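Local coordinates for phosphotriesterase homology protein (Escherichia coli, PDB 1BF6), which hydrolyses phosphorylated glyceryl acetates, and also aromatic acetates and propionates, with the help of two zinc ions per subunit, at residues I210-I222 and Y259-S271. Sequence-based numbering, arbitrary orientation.
Sequences IGKNSYYPDEKRI and YLLTTFIPQLRQS. With SO4 (sulfate ion), chain F.
A water molecule joins the two segments, gripped by three side chains: it donates to Asp218 OD2 (2.5 Å), accepts from Gln267 NE2 (2.8 Å) and lies 2.7 Å from Tyr259 OH. Asp218 OD2 sits in the plane of the Tyr259 ring, at its edge, the carboxylate turned 40° from it. Asp218 OD1 serves its own segment, taking the backbone N-H of Gly211 on its syn lone pair in a nearly straight bond (2.9 Å) and forming a salt bridge with Arg221 NH1. The Gly211 bond pins the start of the loop to the first turn of the helix, and Arg221, held by Asp187 through NE, adds weak bonds to the carbonyls of Tyr216 and Lys212.

Next to this polar edge, Phe264 fills the space between the segments. Its CG is anti to the backbone N (chi1 -170°), which carries the ring toward Ile210 and Ile222. Ile210 CG1 stands over the centre of one face in a CH-pi contact, 4.0 Å from the ring centroid of Phe264, while Ile210 CD1 presses tightly on Leu260 CD1. Ile222 CG1 meets the ring obliquely at Phe264 CZ (3.6 Å), and its CG2 reaches Leu268 and Ser271. An alanine replacing Phe264 is likely to open a gap between Ile210 and Ile222 and leave Ile210 CG1 without its ring partner.

Helices 218-230 and 259-270 cross here at -47° between the short segments. They pack as neighbouring outer helices of the phosphotriesterase-family TIM barrel, and the loop between strand 204-207 and helix 218-230 lies close to the zinc site: Lys212 NZ bonds the carbonyl O of the zinc ligand Asp242.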
ATOM      1  N   ILE A 210      10.192   4.163   0.895  1.00  8.39           N
ATOM      2  CA  ILE A 210      11.562   3.954   1.357  1.00  9.31           C
ATOM      3  C   ILE A 210      12.440   3.565   0.171  1.00 10.25           C
ATOM      4  O   ILE A 210      12.081   2.675  -0.599  1.00  9.67           O
ATOM      5  CB  ILE A 210      11.597   2.850   2.434  1.00  9.09           C
ATOM      6  CG1 ILE A 210      11.012   3.393   3.745  1.00  9.12           C
ATOM      7  CG2 ILE A 210      13.024   2.331   2.645  1.00  9.86           C
ATOM      8  CD1 ILE A 210      10.535   2.304   4.704  1.00  8.21           C
ATOM      9  N   GLY A 211      13.570   4.260   0.019  1.00 11.60           N
ATOM     10  CA  GLY A 211      14.479   3.975  -1.085  1.00 12.95           C
ATOM     11  C   GLY A 211      14.327   4.917  -2.272  1.00 12.40           C
ATOM     12  O   GLY A 211      15.203   4.969  -3.134  1.00 11.57           O
ATOM     13  N   LYS A 212      13.217   5.655  -2.327  1.00 11.17           N
ATOM     14  CA  LYS A 212      12.961   6.597  -3.421  1.00 10.95           C
ATOM     15  C   LYS A 212      13.546   7.947  -3.040  1.00 11.71           C
ATOM     16  O   LYS A 212      12.848   8.956  -2.928  1.00 11.25           O
ATOM     17  CB  LYS A 212      11.450   6.672  -3.715  1.00 10.15           C
ATOM     18  CG  LYS A 212      10.882   5.290  -4.059  1.00  9.01           C
ATOM     19  CD  LYS A 212       9.495   5.288  -4.691  1.00 10.83           C
ATOM     20  CE  LYS A 212       9.157   3.865  -5.110  1.00  7.53           C
ATOM     21  NZ  LYS A 212       7.898   3.793  -5.888  1.00 15.34           N
ATOM     22  N   ASN A 213      14.867   7.941  -2.885  1.00 13.59           N
ATOM     23  CA  ASN A 213      15.641   9.100  -2.471  1.00 15.46           C
ATOM     24  C   ASN A 213      15.733  10.285  -3.429  1.00 16.71           C
ATOM     25  O   ASN A 213      16.157  11.375  -3.034  1.00 18.69           O
ATOM     26  CB  ASN A 213      17.018   8.628  -1.998  1.00 15.85           C
ATOM     27  CG  ASN A 213      16.915   7.620  -0.882  1.00 17.29           C
ATOM     28  OD1 ASN A 213      17.586   6.590  -0.886  1.00 19.69           O
ATOM     29  ND2 ASN A 213      16.031   7.893   0.070  1.00 16.19           N
ATOM     30  N   SER A 214      15.328  10.086  -4.677  1.00 17.84           N
ATOM     31  CA  SER A 214      15.337  11.183  -5.638  1.00 20.12           C
ATOM     32  C   SER A 214      14.072  12.022  -5.441  1.00 20.41           C
ATOM     33  O   SER A 214      13.949  13.129  -5.965  1.00 20.57           O
ATOM     34  CB  SER A 214      15.435  10.648  -7.065  1.00 22.08           C
ATOM     35  OG  SER A 214      16.685  10.000  -7.254  1.00 22.94           O
ATOM     36  N   TYR A 215      13.125  11.483  -4.679  1.00 20.97           N
ATOM     37  CA  TYR A 215      11.884  12.191  -4.373  1.00 19.52           C
ATOM     38  C   TYR A 215      12.045  12.843  -3.006  1.00 18.03           C
ATOM     39  O   TYR A 215      11.736  14.021  -2.815  1.00 17.45           O
ATOM     40  CB  TYR A 215      10.703  11.215  -4.294  1.00 22.99           C
ATOM     41  CG  TYR A 215      10.190  10.682  -5.616  1.00 27.99           C
ATOM     42  CD1 TYR A 215      10.075  11.511  -6.736  1.00 29.96           C
ATOM     43  CD2 TYR A 215       9.756   9.358  -5.727  1.00 29.52           C
ATOM     44  CE1 TYR A 215       9.532  11.033  -7.929  1.00 32.45           C
ATOM     45  CE2 TYR A 215       9.214   8.869  -6.908  1.00 31.33           C
ATOM     46  CZ  TYR A 215       9.103   9.708  -8.005  1.00 34.04           C
ATOM     47  OH  TYR A 215       8.552   9.226  -9.173  1.00 35.71           O
ATOM     48  N   TYR A 216      12.566  12.059  -2.067  1.00 15.23           N
ATOM     49  CA  TYR A 216      12.756  12.493  -0.685  1.00 14.34           C
ATOM     50  C   TYR A 216      13.813  11.559  -0.082  1.00 11.42           C
ATOM     51  O   TYR A 216      13.789  10.356  -0.336  1.00 11.33           O
ATOM     52  CB  TYR A 216      11.416  12.339   0.044  1.00 14.15           C
ATOM     53  CG  TYR A 216      11.329  12.951   1.416  1.00 13.08           C
ATOM     54  CD1 TYR A 216      11.398  14.330   1.595  1.00 12.31           C
ATOM     55  CD2 TYR A 216      11.133  12.148   2.537  1.00 10.88           C
ATOM     56  CE1 TYR A 216      11.271  14.891   2.868  1.00 12.58           C
ATOM     57  CE2 TYR A 216      11.000  12.695   3.798  1.00 10.45           C
ATOM     58  CZ  TYR A 216      11.068  14.057   3.960  1.00  9.76           C
ATOM     59  OH  TYR A 216      10.918  14.587   5.218  1.00 15.29           O
ATOM     60  N   PRO A 217      14.744  12.097   0.724  1.00 12.26           N
ATOM     61  CA  PRO A 217      15.783  11.242   1.316  1.00 11.89           C
ATOM     62  C   PRO A 217      15.402  10.357   2.513  1.00 11.17           C
ATOM     63  O   PRO A 217      14.684  10.789   3.420  1.00 11.54           O
ATOM     64  CB  PRO A 217      16.882  12.245   1.667  1.00 11.65           C
ATOM     65  CG  PRO A 217      16.119  13.476   2.026  1.00 12.82           C
ATOM     66  CD  PRO A 217      14.990  13.525   1.017  1.00 10.37           C
ATOM     67  N   ASP A 218      15.904   9.123   2.506  1.00 10.57           N
ATOM     68  CA  ASP A 218      15.672   8.159   3.592  1.00 12.29           C
ATOM     69  C   ASP A 218      16.095   8.739   4.945  1.00 13.68           C
ATOM     70  O   ASP A 218      15.511   8.400   5.981  1.00 13.92           O
ATOM     71  CB  ASP A 218      16.431   6.844   3.355  1.00 10.30           C
ATOM     72  CG  ASP A 218      15.698   5.879   2.435  1.00 13.07           C
ATOM     73  OD1 ASP A 218      14.479   6.049   2.180  1.00 11.39           O
ATOM     74  OD2 ASP A 218      16.346   4.922   1.962  1.00 11.08           O
ATOM     75  N   GLU A 219      17.125   9.585   4.937  1.00 13.58           N
ATOM     76  CA  GLU A 219      17.607  10.220   6.162  1.00 15.71           C
ATOM     77  C   GLU A 219      16.488  11.044   6.805  1.00 15.61           C
ATOM     78  O   GLU A 219      16.366  11.105   8.033  1.00 14.00           O
ATOM     79  CB  GLU A 219      18.807  11.126   5.862  1.00 19.82           C
ATOM     80  CG  GLU A 219      19.332  11.863   7.091  1.00 26.32           C
ATOM     81  CD  GLU A 219      20.493  12.810   6.784  1.00 32.04           C
ATOM     82  OE1 GLU A 219      20.860  12.956   5.591  1.00 34.18           O
ATOM     83  OE2 GLU A 219      21.038  13.414   7.743  1.00 32.83           O
ATOM     84  N   LYS A 220      15.677  11.685   5.967  1.00 13.92           N
ATOM     85  CA  LYS A 220      14.565  12.488   6.455  1.00 13.00           C
ATOM     86  C   LYS A 220      13.377  11.619   6.867  1.00 11.73           C
ATOM     87  O   LYS A 220      12.627  11.994   7.760  1.00 10.47           O
ATOM     88  CB  LYS A 220      14.176  13.548   5.437  1.00 13.43           C
ATOM     89  CG  LYS A 220      15.233  14.620   5.289  1.00 14.61           C
ATOM     90  CD  LYS A 220      14.765  15.776   4.433  1.00 17.80           C
ATOM     91  CE  LYS A 220      15.836  16.863   4.406  1.00 19.42           C
ATOM     92  NZ  LYS A 220      15.373  18.106   3.730  1.00 24.56           N
ATOM     93  N   ARG A 221      13.224  10.459   6.228  1.00 10.29           N
ATOM     94  CA  ARG A 221      12.167   9.515   6.596  1.00 11.48           C
ATOM     95  C   ARG A 221      12.523   9.020   8.011  1.00 12.42           C
ATOM     96  O   ARG A 221      11.665   8.943   8.898  1.00 11.92           O
ATOM     97  CB  ARG A 221      12.121   8.313   5.631  1.00 10.86           C
ATOM     98  CG  ARG A 221      11.677   8.636   4.195  1.00  9.64           C
ATOM     99  CD  ARG A 221      11.504   7.364   3.374  1.00  9.11           C
ATOM    100  NE  ARG A 221      10.933   7.671   2.062  1.00 11.56           N
ATOM    101  CZ  ARG A 221      11.627   8.093   1.004  1.00 12.74           C
ATOM    102  NH1 ARG A 221      12.947   8.242   1.068  1.00  9.54           N
ATOM    103  NH2 ARG A 221      10.981   8.481  -0.092  1.00 11.59           N
ATOM    104  N   ILE A 222      13.807   8.723   8.222  1.00 10.49           N
ATOM    105  CA  ILE A 222      14.288   8.259   9.524  1.00  9.94           C
ATOM    106  C   ILE A 222      14.036   9.318  10.602  1.00  9.14           C
ATOM    107  O   ILE A 222      13.556   8.987  11.690  1.00 10.47           O
ATOM    108  CB  ILE A 222      15.800   7.831   9.448  1.00  8.41           C
ATOM    109  CG1 ILE A 222      15.896   6.450   8.785  1.00  9.12           C
ATOM    110  CG2 ILE A 222      16.439   7.816  10.837  1.00  8.04           C
ATOM    111  CD1 ILE A 222      17.307   6.034   8.405  1.00 11.76           C
ATOM    112  N   TYR A 259      15.450  -4.335   0.368  1.00  8.35           N
ATOM    113  CA  TYR A 259      16.285  -3.179   0.684  1.00  7.58           C
ATOM    114  C   TYR A 259      15.824  -2.649   2.042  1.00  9.33           C
ATOM    115  O   TYR A 259      16.610  -2.103   2.812  1.00  8.17           O
ATOM    116  CB  TYR A 259      16.101  -2.089  -0.377  1.00  7.04           C
ATOM    117  CG  TYR A 259      16.813  -0.798  -0.096  1.00  6.78           C
ATOM    118  CD1 TYR A 259      16.203   0.226   0.636  1.00  8.42           C
ATOM    119  CD2 TYR A 259      18.088  -0.568  -0.607  1.00  9.33           C
ATOM    120  CE1 TYR A 259      16.851   1.448   0.845  1.00  9.97           C
ATOM    121  CE2 TYR A 259      18.737   0.643  -0.409  1.00 10.95           C
ATOM    122  CZ  TYR A 259      18.116   1.641   0.314  1.00 12.11           C
ATOM    123  OH  TYR A 259      18.775   2.829   0.496  1.00 17.20           O
ATOM    124  N   LEU A 260      14.532  -2.812   2.323  1.00  8.70           N
ATOM    125  CA  LEU A 260      13.959  -2.360   3.585  1.00  8.94           C
ATOM    126  C   LEU A 260      14.691  -3.009   4.758  1.00  7.45           C
ATOM    127  O   LEU A 260      15.002  -2.344   5.744  1.00  8.25           O
ATOM    128  CB  LEU A 260      12.470  -2.742   3.648  1.00 10.05           C
ATOM    129  CG  LEU A 260      11.699  -2.371   4.918  1.00 11.59           C
ATOM    130  CD1 LEU A 260      11.611  -0.868   5.062  1.00 13.84           C
ATOM    131  CD2 LEU A 260      10.297  -2.980   4.867  1.00 14.29           C
ATOM    132  N   LEU A 261      14.996  -4.294   4.618  1.00  8.40           N
ATOM    133  CA  LEU A 261      15.649  -5.049   5.688  1.00 11.16           C
ATOM    134  C   LEU A 261      17.178  -5.098   5.626  1.00 12.11           C
ATOM    135  O   LEU A 261      17.845  -5.150   6.665  1.00 10.60           O
ATOM    136  CB  LEU A 261      15.050  -6.461   5.744  1.00 11.49           C
ATOM    137  CG  LEU A 261      13.539  -6.441   6.056  1.00 12.09           C
ATOM    138  CD1 LEU A 261      12.891  -7.772   5.783  1.00 10.75           C
ATOM    139  CD2 LEU A 261      13.307  -5.998   7.496  1.00 13.53           C
ATOM    140  N   THR A 262      17.731  -5.065   4.417  1.00 11.54           N
ATOM    141  CA  THR A 262      19.185  -5.119   4.248  1.00 10.76           C
ATOM    142  C   THR A 262      19.826  -3.753   4.430  1.00 10.46           C
ATOM    143  O   THR A 262      20.986  -3.659   4.845  1.00 10.92           O
ATOM    144  CB  THR A 262      19.590  -5.651   2.853  1.00 10.77           C
ATOM    145  OG1 THR A 262      19.157  -4.728   1.843  1.00  9.25           O
ATOM    146  CG2 THR A 262      18.985  -7.024   2.594  1.00 12.63           C
ATOM    147  N   THR A 263      19.056  -2.690   4.196  1.00  7.85           N
ATOM    148  CA  THR A 263      19.593  -1.342   4.290  1.00  6.69           C
ATOM    149  C   THR A 263      18.863  -0.320   5.157  1.00  6.84           C
ATOM    150  O   THR A 263      19.476   0.282   6.031  1.00  7.41           O
ATOM    151  CB  THR A 263      19.781  -0.743   2.862  1.00  6.60           C
ATOM    152  OG1 THR A 263      20.532  -1.656   2.055  1.00  9.00           O
ATOM    153  CG2 THR A 263      20.471   0.595   2.911  1.00  8.07           C
ATOM    154  N   PHE A 264      17.565  -0.109   4.922  1.00  4.98           N
ATOM    155  CA  PHE A 264      16.835   0.903   5.678  1.00  4.75           C
ATOM    156  C   PHE A 264      16.689   0.626   7.177  1.00  4.21           C
ATOM    157  O   PHE A 264      17.002   1.492   7.988  1.00  6.26           O
ATOM    158  CB  PHE A 264      15.456   1.168   5.064  1.00  3.58           C
ATOM    159  CG  PHE A 264      14.756   2.362   5.665  1.00  5.06           C
ATOM    160  CD1 PHE A 264      15.104   3.652   5.287  1.00  5.93           C
ATOM    161  CD2 PHE A 264      13.759   2.196   6.634  1.00  6.53           C
ATOM    162  CE1 PHE A 264      14.478   4.764   5.859  1.00  7.39           C
ATOM    163  CE2 PHE A 264      13.133   3.303   7.203  1.00  8.06           C
ATOM    164  CZ  PHE A 264      13.494   4.583   6.817  1.00  8.78           C
ATOM    165  N   ILE A 265      16.182  -0.553   7.536  1.00  6.75           N
ATOM    166  CA  ILE A 265      16.013  -0.902   8.952  1.00  6.62           C
ATOM    167  C   ILE A 265      17.369  -0.888   9.689  1.00  7.98           C
ATOM    168  O   ILE A 265      17.445  -0.429  10.828  1.00  6.90           O
ATOM    169  CB  ILE A 265      15.218  -2.227   9.139  1.00  9.15           C
ATOM    170  CG1 ILE A 265      13.765  -2.023   8.666  1.00  8.26           C
ATOM    171  CG2 ILE A 265      15.233  -2.679  10.611  1.00  6.28           C
ATOM    172  CD1 ILE A 265      13.037  -0.874   9.369  1.00  9.52           C
ATOM    173  N   PRO A 266      18.450  -1.408   9.058  1.00  7.63           N
ATOM    174  CA  PRO A 266      19.743  -1.359   9.763  1.00  6.84           C
ATOM    175  C   PRO A 266      20.133   0.095  10.082  1.00  7.29           C
ATOM    176  O   PRO A 266      20.603   0.380  11.176  1.00  7.95           O
ATOM    177  CB  PRO A 266      20.692  -2.009   8.768  1.00  4.41           C
ATOM    178  CG  PRO A 266      19.851  -3.105   8.216  1.00  8.90           C
ATOM    179  CD  PRO A 266      18.513  -2.377   7.951  1.00  5.98           C
ATOM    180  N   GLN A 267      19.866   1.031   9.166  1.00  7.74           N
ATOM    181  CA  GLN A 267      20.181   2.448   9.402  1.00  9.73           C
ATOM    182  C   GLN A 267      19.297   3.016  10.503  1.00  8.90           C
ATOM    183  O   GLN A 267      19.729   3.853  11.289  1.00  8.79           O
ATOM    184  CB  GLN A 267      20.029   3.284   8.116  1.00 12.10           C
ATOM    185  CG  GLN A 267      21.030   2.920   7.021  1.00 17.00           C
ATOM    186  CD  GLN A 267      20.724   3.566   5.663  1.00 22.44           C
ATOM    187  OE1 GLN A 267      21.615   3.692   4.820  1.00 26.32           O
ATOM    188  NE2 GLN A 267      19.467   3.938   5.437  1.00 19.62           N
ATOM    189  N   LEU A 268      18.049   2.547  10.548  1.00 10.31           N
ATOM    190  CA  LEU A 268      17.091   2.973  11.559  1.00  9.35           C
ATOM    191  C   LEU A 268      17.576   2.482  12.937  1.00  7.16           C
ATOM    192  O   LEU A 268      17.596   3.242  13.903  1.00  7.44           O
ATOM    193  CB  LEU A 268      15.709   2.390  11.237  1.00 12.12           C
ATOM    194  CG  LEU A 268      14.529   2.941  12.039  1.00 12.40           C
ATOM    195  CD1 LEU A 268      14.476   4.455  11.897  1.00 13.50           C
ATOM    196  CD2 LEU A 268      13.228   2.304  11.546  1.00 12.05           C
ATOM    197  N   ARG A 269      17.970   1.217  13.023  1.00  7.60           N
ATOM    198  CA  ARG A 269      18.474   0.677  14.285  1.00  9.33           C
ATOM    199  C   ARG A 269      19.758   1.419  14.700  1.00 10.48           C
ATOM    200  O   ARG A 269      19.952   1.742  15.878  1.00 10.64           O
ATOM    201  CB  ARG A 269      18.730  -0.828  14.182  1.00  8.06           C
ATOM    202  CG  ARG A 269      17.466  -1.688  14.158  1.00  8.92           C
ATOM    203  CD  ARG A 269      17.773  -3.152  14.373  1.00 11.40           C
ATOM    204  NE  ARG A 269      18.688  -3.663  13.353  1.00 11.10           N
ATOM    205  CZ  ARG A 269      18.354  -4.520  12.392  1.00 14.34           C
ATOM    206  NH1 ARG A 269      17.125  -5.020  12.320  1.00  9.94           N
ATOM    207  NH2 ARG A 269      19.271  -4.900  11.506  1.00 15.27           N
ATOM    208  N   GLN A 270      20.600   1.745  13.722  1.00 11.78           N
ATOM    209  CA  GLN A 270      21.841   2.468  14.001  1.00 13.35           C
ATOM    210  C   GLN A 270      21.559   3.850  14.578  1.00 12.24           C
ATOM    211  O   GLN A 270      22.275   4.316  15.466  1.00 12.06           O
ATOM    212  CB  GLN A 270      22.712   2.564  12.738  1.00 14.96           C
ATOM    213  CG  GLN A 270      23.332   1.222  12.324  1.00 17.08           C
ATOM    214  CD  GLN A 270      23.680   1.143  10.836  1.00 19.26           C
ATOM    215  OE1 GLN A 270      23.809   2.167  10.145  1.00 19.68           O
ATOM    216  NE2 GLN A 270      23.819  -0.082  10.334  1.00 20.17           N
ATOM    217  N   SER A 271      20.480   4.483  14.119  1.00 10.62           N
ATOM    218  CA  SER A 271      20.113   5.802  14.614  1.00 10.43           C
ATOM    219  C   SER A 271      19.463   5.748  15.998  1.00 10.73           C
ATOM    220  O   SER A 271      19.148   6.793  16.570  1.00 10.58           O
ATOM    221  CB  SER A 271      19.178   6.520  13.627  1.00 11.26           C
ATOM    222  OG  SER A 271      17.924   5.867  13.533  1.00 15.39           O
TER
HETATM  223  S   SO4 F 295       7.586   5.701  -9.390  1.00 55.95           S
HETATM  224  O1  SO4 F 295       8.184   6.504 -10.454  1.00 57.18           O
HETATM  225  O2  SO4 F 295       6.685   4.641 -10.015  1.00 55.43           O
HETATM  226  O3  SO4 F 295       8.641   4.953  -8.530  1.00 55.38           O
HETATM  227  O4  SO4 F 295       6.814   6.617  -8.443  1.00 56.19           O
HETATM  228  O   HOH W   1      18.678   4.302   2.758  1.00 17.23           O